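Local coordinates for protein extracellular sialidase/neuraminidase, putative (Aspergillus fumigatus, PDB 2XZK) that probably hydrolyses terminal KDN, a sialic-acid relative, from glycoconjugates as a retaining exo-sialidase, at residues F38-V43 with F54-R59; E354-N359 with S366-I371; A275-V280 with G337-T342. All coordinates share one frame; numbering follows the deposited sequence.

Interaction 1: residues F38-V43 with F54-R59; sequences FRIPAV and FAEGRR. With FKD (3-deoxy-3-fluoro-D-erythro-alpha-L-manno-non-2-ulopyranosonic acid), chain C.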
loop_
_atom_site.group_PDB
_atom_site.type_symbol
_atom_site.label_atom_id
_atom_site.label_comp_id
_atom_site.label_asym_id
_atom_site.label_seq_id
_atom_site.Cartn_x
_atom_site.Cartn_y
_atom_site.Cartn_z
ATOM N N PHE A 38 10.420 -9.260 -0.928
ATOM C CA PHE A 38 9.147 -8.670 -1.317
ATOM C C PHE A 38 8.865 -7.503 -0.397
ATOM O O PHE A 38 8.935 -7.634 0.818
ATOM C CB PHE A 38 8.037 -9.706 -1.239
ATOM C CG PHE A 38 8.198 -10.813 -2.240
ATOM C CD1 PHE A 38 7.815 -10.614 -3.557
ATOM C CD2 PHE A 38 8.778 -12.033 -1.878
ATOM C CE1 PHE A 38 7.970 -11.615 -4.507
ATOM C CE2 PHE A 38 8.941 -13.049 -2.839
ATOM C CZ PHE A 38 8.531 -12.832 -4.149
ATOM N N ARG A 39 8.568 -6.358 -0.995
ATOM C CA ARG A 39 8.304 -5.140 -0.235
ATOM C C ARG A 39 7.157 -4.388 -0.888
ATOM O O ARG A 39 6.746 -4.712 -2.002
ATOM C CB ARG A 39 9.547 -4.240 -0.151
ATOM C CG ARG A 39 10.633 -4.723 0.814
ATOM C CD ARG A 39 11.512 -3.576 1.301
ATOM N NE ARG A 39 10.693 -2.655 2.079
ATOM C CZ ARG A 39 10.888 -1.350 2.193
ATOM N NH1 ARG A 39 11.930 -0.760 1.610
ATOM N NH2 ARG A 39 10.021 -0.633 2.909
ATOM N N ILE A 40 6.656 -3.385 -0.172
ATOM C CA ILE A 40 5.726 -2.381 -0.707
ATOM C C ILE A 40 4.365 -2.980 -1.080
ATOM O O ILE A 40 3.986 -3.020 -2.261
ATOM C CB ILE A 40 6.343 -1.571 -1.896
ATOM C CG1 ILE A 40 7.858 -1.319 -1.717
ATOM C CG2 ILE A 40 5.587 -0.267 -2.110
ATOM C CD1 ILE A 40 8.281 -0.627 -0.425
ATOM N N PRO A 41 3.622 -3.469 -0.067
ATOM C CA PRO A 41 2.385 -4.176 -0.336
ATOM C C PRO A 41 1.236 -3.276 -0.742
ATOM O O PRO A 41 1.205 -2.114 -0.366
ATOM C CB PRO A 41 2.039 -4.807 1.015
ATOM C CG PRO A 41 2.660 -3.880 2.029
ATOM C CD PRO A 41 3.958 -3.477 1.375
ATOM N N ALA A 42 0.296 -3.832 -1.492
ATOM C CA ALA A 42 -0.994 -3.188 -1.724
ATOM C C ALA A 42 -2.041 -4.277 -1.847
ATOM O O ALA A 42 -1.779 -5.312 -2.450
ATOM C CB ALA A 42 -0.954 -2.345 -3.006
ATOM N N VAL A 43 -3.204 -4.065 -1.258
ATOM C CA VAL A 43 -4.287 -5.053 -1.312
ATOM C C VAL A 43 -5.663 -4.428 -1.553
ATOM O O VAL A 43 -6.005 -3.375 -0.970
ATOM C CB VAL A 43 -4.289 -5.957 -0.049
ATOM C CG1 VAL A 43 -4.645 -5.151 1.211
ATOM C CG2 VAL A 43 -5.211 -7.168 -0.239
ATOM N N PHE A 54 -0.710 -7.134 -4.120
ATOM C CA PHE A 54 0.404 -6.709 -4.971
ATOM C C PHE A 54 1.632 -6.442 -4.115
ATOM O O PHE A 54 1.517 -6.150 -2.924
ATOM C CB PHE A 54 0.057 -5.426 -5.734
ATOM C CG PHE A 54 -1.218 -5.508 -6.522
ATOM C CD1 PHE A 54 -2.444 -5.225 -5.926
ATOM C CD2 PHE A 54 -1.187 -5.862 -7.867
ATOM C CE1 PHE A 54 -3.640 -5.260 -6.658
ATOM C CE2 PHE A 54 -2.378 -5.937 -8.611
ATOM C CZ PHE A 54 -3.605 -5.641 -8.018
ATOM N N ALA A 55 2.807 -6.533 -4.735
ATOM C CA ALA A 55 4.061 -6.200 -4.070
ATOM C C ALA A 55 5.131 -5.891 -5.083
ATOM O O ALA A 55 4.997 -6.208 -6.269
ATOM C CB ALA A 55 4.534 -7.334 -3.139
ATOM N N GLU A 56 6.202 -5.272 -4.605
ATOM C CA GLU A 56 7.428 -5.180 -5.377
ATOM C C GLU A 56 8.238 -6.449 -5.152
ATOM O O GLU A 56 8.569 -6.788 -4.022
ATOM C CB GLU A 56 8.234 -3.952 -4.956
ATOM C CG GLU A 56 7.692 -2.663 -5.543
ATOM C CD GLU A 56 8.453 -1.453 -5.057
ATOM O OE1 GLU A 56 9.658 -1.596 -4.722
ATOM O OE2 GLU A 56 7.845 -0.358 -5.013
ATOM N N GLY A 57 8.505 -7.170 -6.239
ATOM C CA GLY A 57 9.412 -8.309 -6.212
ATOM C C GLY A 57 10.796 -7.744 -6.479
ATOM O O GLY A 57 11.103 -7.351 -7.599
ATOM N N ARG A 58 11.609 -7.672 -5.436
ATOM C CA ARG A 58 12.935 -7.080 -5.550
ATOM C C ARG A 58 13.929 -8.207 -5.795
ATOM O O ARG A 58 14.262 -8.996 -4.893
ATOM C CB ARG A 58 13.240 -6.250 -4.300
ATOM C CG ARG A 58 12.199 -5.148 -4.079
ATOM C CD ARG A 58 12.536 -4.195 -2.939
ATOM N NE ARG A 58 11.726 -2.972 -3.016
ATOM C CZ ARG A 58 11.946 -1.877 -2.291
ATOM N NH1 ARG A 58 12.956 -1.830 -1.423
ATOM N NH2 ARG A 58 11.158 -0.808 -2.437
ATOM N N ARG A 59 14.394 -8.262 -7.036
ATOM C CA ARG A 59 15.048 -9.458 -7.567
ATOM C C ARG A 59 16.284 -9.868 -6.784
ATOM O O ARG A 59 16.391 -11.014 -6.346
ATOM C CB ARG A 59 15.401 -9.249 -9.038
ATOM C CG ARG A 59 14.178 -9.178 -9.951
ATOM C CD ARG A 59 13.886 -10.539 -10.576
ATOM N NE ARG A 59 14.979 -10.971 -11.461
ATOM C CZ ARG A 59 15.726 -12.060 -11.271
ATOM N NH1 ARG A 59 15.509 -12.866 -10.239
ATOM N NH2 ARG A 59 16.691 -12.355 -12.139
HETATM C C1 FKD C . 11.045 3.085 2.849
HETATM F F1 FKD C . 11.925 2.005 0.440
HETATM C C2 FKD C . 10.403 3.445 1.501
HETATM C C3 FKD C . 10.601 2.336 0.449
HETATM C C4 FKD C . 10.080 2.836 -0.901
HETATM O O4 FKD C . 10.423 1.869 -1.886
HETATM C C5 FKD C . 10.675 4.204 -1.279
HETATM O O5 FKD C . 10.131 4.665 -2.513
HETATM C C6 FKD C . 10.378 5.233 -0.177
HETATM O O6 FKD C . 10.874 4.714 1.070
HETATM C C7 FKD C . 11.043 6.615 -0.358
HETATM O O7 FKD C . 12.463 6.478 -0.344
HETATM C C8 FKD C . 10.642 7.571 0.786
HETATM O O8 FKD C . 9.234 7.777 0.756
HETATM C C9 FKD C . 11.344 8.933 0.690
HETATM O O9 FKD C . 11.033 9.547 -0.558
HETATM O O1A FKD C . 11.267 1.893 3.098
HETATM O O1B FKD C . 11.260 4.018 3.655
#
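Arg39 and Arg58 carry the polar side of this contact, their guanidinium groups reaching the bound sugar acid FKD, while Glu56 stands behind Arg58 as a second-shell partner. Arg39 NH2 donates to FKD O1A at 2.8 Å, and NH1 reaches the same carboxylate oxygen. Arg58, extended from CG to NE, places NH2 2.8 Å from FKD O4. Arg58 NH2 also lies 2.8 Å from Glu56 OE1 in a salt bridge, and NE bonds to the same oxygen; this side-on grip should fix the rotation of the guanidinium, while Asn62 and Asp64 take NH1. The Arg39 shaft runs over one face of this guanidinium, CD lying 3.5 Å from Arg58 NH1. Glu354 holds Arg39 NE.

In the backbone, Arg39 and Glu56 form an antiparallel hydrogen-bonded pair, with Glu56 N 2.7 Å from Arg39 O and Arg39 N bonding in return to Glu56 O. A second such pair joins Ala42 and Phe54. Between the two pairs lies a beta bulge: Ile40 and Pro41 stand opposite Ala55 alone. Ile40 takes a positive phi of 67°, and its carbonyl oxygen is buried without a partner in the model.

Ile40 wedges its branched chain among the charges: CG1 touches Glu56 CD at 3.4 Å, and CD1 sits centrally over the Arg39 guanidinium. On the opposite face, that of Phe38 and Gly57, the Phe38 ring packs on Gly57 CA, where the absence of a side chain accommodates it. Phe38 to Pro41 spell the FRIP sequence of sialidases, on the inner hairpin of a propeller blade. Its arginine, with Arg245 and Arg302 also bonded to FKD, matches the arginine triad that receives the substrate carboxylate in this family.

Interaction 2: residues E354-N359 with S366-I371; sequences ESDFFN and SYRAII. With K99 ((2R,3R,4R,5R,6S)-2,3-bis(fluoranyl)-4,5-bis(oxidanyl)-6-[(1R,2R)-1,2,3-tris(oxidanyl)propyl]oxane-2-carboxylic acid), chain D.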
loop_
_atom_site.group_PDB
_atom_site.type_symbol
_atom_site.label_atom_id
_atom_site.label_comp_id
_atom_site.label_asym_id
_atom_site.label_seq_id
_atom_site.Cartn_x
_atom_site.Cartn_y
_atom_site.Cartn_z
ATOM N N GLU A 354 4.719 -5.610 5.873
ATOM C CA GLU A 354 6.109 -5.986 5.671
ATOM C C GLU A 354 6.703 -6.625 6.915
ATOM O O GLU A 354 6.310 -6.311 8.049
ATOM C CB GLU A 354 6.933 -4.757 5.308
ATOM C CG GLU A 354 6.611 -4.175 3.960
ATOM C CD GLU A 354 7.552 -3.047 3.582
ATOM O OE1 GLU A 354 8.024 -2.299 4.476
ATOM O OE2 GLU A 354 7.816 -2.896 2.374
ATOM N N SER A 355 7.663 -7.517 6.677
ATOM C CA SER A 355 8.434 -8.165 7.729
ATOM C C SER A 355 9.888 -8.286 7.236
ATOM O O SER A 355 10.142 -8.427 6.036
ATOM C CB SER A 355 7.839 -9.541 8.042
ATOM O OG SER A 355 8.412 -10.090 9.220
ATOM N N ASP A 356 10.827 -8.229 8.170
ATOM C CA ASP A 356 12.254 -8.126 7.866
ATOM C C ASP A 356 13.019 -9.119 8.735
ATOM O O ASP A 356 12.988 -9.036 9.971
ATOM C CB ASP A 356 12.719 -6.683 8.138
ATOM C CG ASP A 356 14.179 -6.417 7.735
ATOM O OD1 ASP A 356 14.918 -7.355 7.364
ATOM O OD2 ASP A 356 14.579 -5.235 7.781
ATOM N N PHE A 357 13.676 -10.069 8.073
ATOM C CA PHE A 357 14.527 -11.055 8.764
ATOM C C PHE A 357 15.723 -10.419 9.474
ATOM O O PHE A 357 16.173 -10.937 10.499
ATOM C CB PHE A 357 14.978 -12.151 7.800
ATOM C CG PHE A 357 13.918 -13.159 7.522
ATOM C CD1 PHE A 357 13.000 -12.964 6.491
ATOM C CD2 PHE A 357 13.801 -14.290 8.318
ATOM C CE1 PHE A 357 11.994 -13.896 6.244
ATOM C CE2 PHE A 357 12.807 -15.218 8.079
ATOM C CZ PHE A 357 11.894 -15.021 7.044
ATOM N N PHE A 358 16.203 -9.295 8.933
ATOM C CA PHE A 358 17.258 -8.465 9.550
ATOM C C PHE A 358 18.604 -9.193 9.673
ATOM O O PHE A 358 19.449 -8.829 10.502
ATOM C CB PHE A 358 16.792 -7.929 10.914
ATOM C CG PHE A 358 17.376 -6.593 11.282
ATOM C CD1 PHE A 358 17.039 -5.449 10.563
ATOM C CD2 PHE A 358 18.248 -6.470 12.368
ATOM C CE1 PHE A 358 17.564 -4.199 10.905
ATOM C CE2 PHE A 358 18.782 -5.227 12.715
ATOM C CZ PHE A 358 18.437 -4.088 11.984
ATOM N N ASN A 359 18.790 -10.204 8.826
ATOM C CA ASN A 359 19.987 -11.055 8.845
ATOM C C ASN A 359 21.250 -10.317 8.427
ATOM O O ASN A 359 22.355 -10.782 8.707
ATOM C CB ASN A 359 19.796 -12.279 7.952
ATOM C CG ASN A 359 19.395 -11.901 6.541
ATOM O OD1 ASN A 359 18.254 -11.522 6.297
ATOM N ND2 ASN A 359 20.330 -11.986 5.610
ATOM N N SER A 366 19.366 -8.132 3.773
ATOM C CA SER A 366 18.322 -8.517 4.709
ATOM C C SER A 366 17.040 -8.893 3.969
ATOM O O SER A 366 16.439 -8.070 3.269
ATOM C CB SER A 366 18.082 -7.418 5.728
ATOM O OG SER A 366 19.117 -7.429 6.697
ATOM N N TYR A 367 16.644 -10.149 4.122
ATOM C CA TYR A 367 15.481 -10.674 3.418
ATOM C C TYR A 367 14.197 -10.060 3.952
ATOM O O TYR A 367 14.002 -9.945 5.161
ATOM C CB TYR A 367 15.424 -12.199 3.512
ATOM C CG TYR A 367 16.581 -12.871 2.818
ATOM C CD1 TYR A 367 16.546 -13.109 1.450
ATOM C CD2 TYR A 367 17.717 -13.257 3.536
ATOM C CE1 TYR A 367 17.613 -13.716 0.803
ATOM C CE2 TYR A 367 18.804 -13.878 2.893
ATOM C CZ TYR A 367 18.740 -14.091 1.526
ATOM O OH TYR A 367 19.786 -14.702 0.858
ATOM N N ARG A 368 13.335 -9.662 3.024
ATOM C CA ARG A 368 12.061 -9.063 3.376
ATOM C C ARG A 368 10.900 -9.885 2.842
ATOM O O ARG A 368 10.873 -10.275 1.678
ATOM C CB ARG A 368 11.965 -7.637 2.828
ATOM C CG ARG A 368 13.208 -6.791 3.036
ATOM C CD ARG A 368 13.430 -6.496 4.519
ATOM N NE ARG A 368 14.467 -5.495 4.702
ATOM C CZ ARG A 368 14.263 -4.185 4.610
ATOM N NH1 ARG A 368 13.045 -3.715 4.343
ATOM N NH2 ARG A 368 15.273 -3.346 4.791
ATOM N N ALA A 369 9.946 -10.146 3.726
ATOM C CA ALA A 369 8.750 -10.904 3.402
ATOM C C ALA A 369 7.502 -10.078 3.709
ATOM O O ALA A 369 7.583 -9.012 4.343
ATOM C CB ALA A 369 8.742 -12.238 4.180
ATOM N N ILE A 370 6.350 -10.551 3.241
ATOM C CA ILE A 370 5.087 -9.846 3.483
ATOM C C ILE A 370 4.056 -10.782 4.103
ATOM O O ILE A 370 3.803 -11.865 3.583
ATOM C CB ILE A 370 4.539 -9.166 2.202
ATOM C CG1 ILE A 370 5.535 -8.122 1.684
ATOM C CG2 ILE A 370 3.192 -8.513 2.480
ATOM C CD1 ILE A 370 5.157 -7.489 0.350
ATOM N N ILE A 371 3.520 -10.342 5.241
ATOM C CA ILE A 371 2.541 -11.089 6.026
ATOM C C ILE A 371 1.136 -10.680 5.614
ATOM O O ILE A 371 0.873 -9.483 5.406
ATOM C CB ILE A 371 2.693 -10.779 7.543
ATOM C CG1 ILE A 371 4.155 -10.862 7.980
ATOM C CG2 ILE A 371 1.838 -11.720 8.380
ATOM C CD1 ILE A 371 4.744 -12.234 7.786
HETATM O O1A K99 D . 13.605 1.293 11.020
HETATM C C1 K99 D . 13.515 0.348 11.846
HETATM O O1B K99 D . 12.639 0.235 12.740
HETATM C C2 K99 D . 14.593 -0.757 11.795
HETATM C C3 K99 D . 14.019 -2.150 12.107
HETATM F F1 K99 D . 15.070 -3.004 12.370
HETATM C C4 K99 D . 13.167 -2.719 10.962
HETATM O O4 K99 D . 12.756 -4.047 11.292
HETATM O O6 K99 D . 15.253 -0.828 10.517
HETATM C C6 K99 D . 14.492 -1.313 9.368
HETATM C C5 K99 D . 13.958 -2.728 9.653
HETATM O O5 K99 D . 13.124 -3.146 8.578
HETATM C C7 K99 D . 15.403 -1.101 8.150
HETATM O O7 K99 D . 16.524 -1.988 8.227
HETATM C C8 K99 D . 15.898 0.361 8.152
HETATM O O8 K99 D . 14.770 1.238 8.280
HETATM C C9 K99 D . 16.728 0.732 6.912
HETATM O O9 K99 D . 15.992 0.466 5.716
HETATM F F2 K99 D . 15.518 -0.459 12.727
HETATM O O HOH W 1 16.902 -4.306 6.902
#
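Asp356 lays its carboxylate over one face of the Arg368 guanidinium, the two planes 30° apart. OD2 is 3.1 Å from Arg368 NE but stands above the plane, so this salt bridge is one of charge, with no N-H aimed at the oxygen. Arg368 gets there by folding back at chi2 (-67°), which brings CD against the carboxylate as well. OD2 also accepts from O5 of the difluoro sugar acid K99 at 2.7 Å and from a water that touches K99 O7. The other oxygen, OD1, takes the backbone N of Phe358 at 2.8 Å in an Asx turn where the chain leaves its strand.

The two segments are the arms of a beta hairpin in a propeller blade, paired through Ser355 and Ala369 and then through Phe357 N and Tyr367 O, 2.9 Å apart. Beyond the strands, Asn359 stands in for a backbone carbonyl: OD1 uses a lone pair to accept from Tyr367 N at 3.0 Å, while its amide lies along the Tyr367 ring edge. Phe357 CD1 packs 3.9 Å from Tyr367 CB, and the Phe358 ring reaches K99, its CE1 3.1 Å from F1.

Interaction 3: residues A275-V280 with G337-T342; sequences ACQGSV and GYSSMT. With FKD (3-deoxy-3-fluoro-D-erythro-alpha-L-manno-non-2-ulopyranosonic acid), chain C.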
loop_
_atom_site.group_PDB
_atom_site.type_symbol
_atom_site.label_atom_id
_atom_site.label_comp_id
_atom_site.label_asym_id
_atom_site.label_seq_id
_atom_site.Cartn_x
_atom_site.Cartn_y
_atom_site.Cartn_z
ATOM N N ALA A 275 8.648 8.018 10.211
ATOM C CA ALA A 275 8.894 8.275 8.791
ATOM C C ALA A 275 8.832 6.961 8.011
ATOM O O ALA A 275 9.854 6.420 7.556
ATOM C CB ALA A 275 10.222 8.998 8.574
ATOM N N CYS A 276 7.611 6.445 7.880
ATOM C CA CYS A 276 7.369 5.196 7.166
ATOM C C CYS A 276 5.974 5.319 6.556
ATOM O O CYS A 276 5.180 6.146 6.984
ATOM C CB CYS A 276 7.429 4.020 8.141
ATOM S SG CYS A 276 7.303 2.375 7.412
ATOM N N GLN A 277 5.695 4.532 5.525
ATOM C CA GLN A 277 4.362 4.487 4.937
ATOM C C GLN A 277 3.332 3.935 5.947
ATOM O O GLN A 277 3.677 3.186 6.881
ATOM C CB GLN A 277 4.413 3.680 3.617
ATOM C CG GLN A 277 3.095 3.496 2.861
ATOM C CD GLN A 277 2.377 2.201 3.204
ATOM O OE1 GLN A 277 2.611 1.613 4.258
ATOM N NE2 GLN A 277 1.499 1.751 2.305
ATOM N N GLY A 278 2.079 4.333 5.748
ATOM C CA GLY A 278 0.955 3.804 6.517
ATOM C C GLY A 278 -0.196 3.494 5.586
ATOM O O GLY A 278 -0.086 3.647 4.356
ATOM N N SER A 279 -1.293 3.031 6.172
ATOM C CA SER A 279 -2.494 2.720 5.422
ATOM C C SER A 279 -3.735 3.142 6.207
ATOM O O SER A 279 -3.735 3.155 7.440
ATOM C CB SER A 279 -2.503 1.232 5.024
ATOM O OG SER A 279 -2.424 0.369 6.142
ATOM N N VAL A 280 -4.787 3.487 5.472
ATOM C CA VAL A 280 -6.050 3.939 6.030
ATOM C C VAL A 280 -7.187 3.275 5.232
ATOM O O VAL A 280 -7.010 2.957 4.052
ATOM C CB VAL A 280 -6.145 5.492 5.968
ATOM C CG1 VAL A 280 -6.305 5.995 4.520
ATOM C CG2 VAL A 280 -7.242 6.044 6.894
ATOM N N GLY A 337 6.733 -2.266 9.031
ATOM C CA GLY A 337 7.081 -1.429 7.896
ATOM C C GLY A 337 5.822 -0.991 7.165
ATOM O O GLY A 337 4.795 -0.697 7.787
ATOM N N TYR A 338 5.912 -0.959 5.839
ATOM C CA TYR A 338 4.788 -0.565 4.982
ATOM C C TYR A 338 3.619 -1.541 5.131
ATOM O O TYR A 338 3.820 -2.724 5.448
ATOM C CB TYR A 338 5.223 -0.528 3.504
ATOM C CG TYR A 338 6.154 0.594 3.093
ATOM C CD1 TYR A 338 7.175 1.061 3.939
ATOM C CD2 TYR A 338 6.047 1.149 1.827
ATOM C CE1 TYR A 338 8.033 2.096 3.534
ATOM C CE2 TYR A 338 6.893 2.156 1.417
ATOM C CZ TYR A 338 7.880 2.621 2.267
ATOM O OH TYR A 338 8.695 3.637 1.807
ATOM N N SER A 339 2.400 -1.054 4.906
ATOM C CA SER A 339 1.216 -1.892 5.051
ATOM C C SER A 339 0.120 -1.483 4.080
ATOM O O SER A 339 0.152 -0.401 3.484
ATOM C CB SER A 339 0.685 -1.802 6.473
ATOM O OG SER A 339 0.274 -0.468 6.731
ATOM N N SER A 340 -0.885 -2.340 3.963
ATOM C CA SER A 340 -2.049 -2.039 3.145
ATOM C C SER A 340 -3.244 -2.776 3.711
ATOM O O SER A 340 -3.099 -3.891 4.216
ATOM C CB SER A 340 -1.825 -2.447 1.683
ATOM O OG SER A 340 -2.942 -2.089 0.883
ATOM N N MET A 341 -4.423 -2.170 3.636
ATOM C CA MET A 341 -5.626 -2.795 4.179
ATOM C C MET A 341 -6.785 -2.749 3.211
ATOM O O MET A 341 -6.928 -1.815 2.413
ATOM C CB MET A 341 -6.063 -2.093 5.471
ATOM C CG MET A 341 -5.142 -2.235 6.676
ATOM S SD MET A 341 -5.903 -1.426 8.122
ATOM C CE MET A 341 -5.785 0.309 7.644
ATOM N N THR A 342 -7.617 -3.774 3.317
ATOM C CA THR A 342 -8.888 -3.838 2.620
ATOM C C THR A 342 -9.944 -4.466 3.533
ATOM O O THR A 342 -9.603 -5.022 4.578
ATOM C CB THR A 342 -8.757 -4.649 1.306
ATOM O OG1 THR A 342 -9.947 -4.473 0.518
ATOM C CG2 THR A 342 -8.544 -6.141 1.592
HETATM C C1 FKD C . 11.045 3.085 2.849
HETATM F F1 FKD C . 11.925 2.005 0.440
HETATM C C2 FKD C . 10.403 3.445 1.501
HETATM C C3 FKD C . 10.601 2.336 0.449
HETATM C C4 FKD C . 10.080 2.836 -0.901
HETATM O O4 FKD C . 10.423 1.869 -1.886
HETATM C C5 FKD C . 10.675 4.204 -1.279
HETATM O O5 FKD C . 10.131 4.665 -2.513
HETATM C C6 FKD C . 10.378 5.233 -0.177
HETATM O O6 FKD C . 10.874 4.714 1.070
HETATM C C7 FKD C . 11.043 6.615 -0.358
HETATM O O7 FKD C . 12.463 6.478 -0.344
HETATM C C8 FKD C . 10.642 7.571 0.786
HETATM O O8 FKD C . 9.234 7.777 0.756
HETATM C C9 FKD C . 11.344 8.933 0.690
HETATM O O9 FKD C . 11.033 9.547 -0.558
HETATM O O1A FKD C . 11.267 1.893 3.098
HETATM O O1B FKD C . 11.260 4.018 3.655
HETATM O O HOH W 2 2.526 0.839 7.760
HETATM O O HOH W 3 -5.754 0.537 3.524
#
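Gln277 does the work of a strand backbone with its side-chain amide. Bent at chi2 (-94°), it sets OE1 2.8 Å from Ser339 N and NE2 2.8 Å from Ser339 O, so one amide satisfies both main-chain groups of Ser339. A glutamine suits the place because it offers donor and acceptor together; its NE2 also bonds to Pro187 O. Further along, Ser279 OG donates to Ser339 OG at 2.9 Å, and Ser339 OG passes the chain on to a water, which in turn donates to Gln277 O and Gly337 O. No direct backbone hydrogen bond joins the two segments; the Gln277 amide, the serine hydroxyls and the water link them instead.

Packing centres on the Tyr338 ring. Gln277 CB stands over its middle in a CH-pi contact, 3.5 Å from the centroid, while Cys276 SG approaches obliquely, 3.7 Å from CD1. Farther on, Met341 CE packs against the Ser279 backbone, 3.5 Å from its O.

One covalent bond completes the set: Tyr338 OH is joined to FKD C2 (1.7 Å), identifying this tyrosine as the nucleophile, as in other retaining sialidases.

Gly337, where the chain turns a corner, adopts backbone angles that would force a side chain against the preceding carbonyl. From there strand 338-342 runs almost alongside 276-280 near the middle of the propeller, where the inner strands of neighbouring blades meet. Strand 290-294 packs on Ser279 through Leu294 and on Met341 through Ile292, strand 349-356 adjoins the other edge of 338-342, and strand 37-45 packs against Tyr338.

From the N terminus, residues 38-43 and 54-59 (interaction 1) close a short hairpin in one blade. Interaction 3 follows, its 56-residue loop holding the rest of the blade begun by strand 279-284 before the chain returns as strand 334-343. Interaction 2 then closes a hairpin in that last sheet, which N-terminal strand 12-18 completes. The three lie in series; none nests in or crosses another. They meet in space: Phe38 N bonds to Arg368 O, Val43 N to Ser340 OG, and Glu354 reaches both Ile40 N and Tyr338 N. Adjacent blades are thus tied around the sugar that interactions 1 and 3 share.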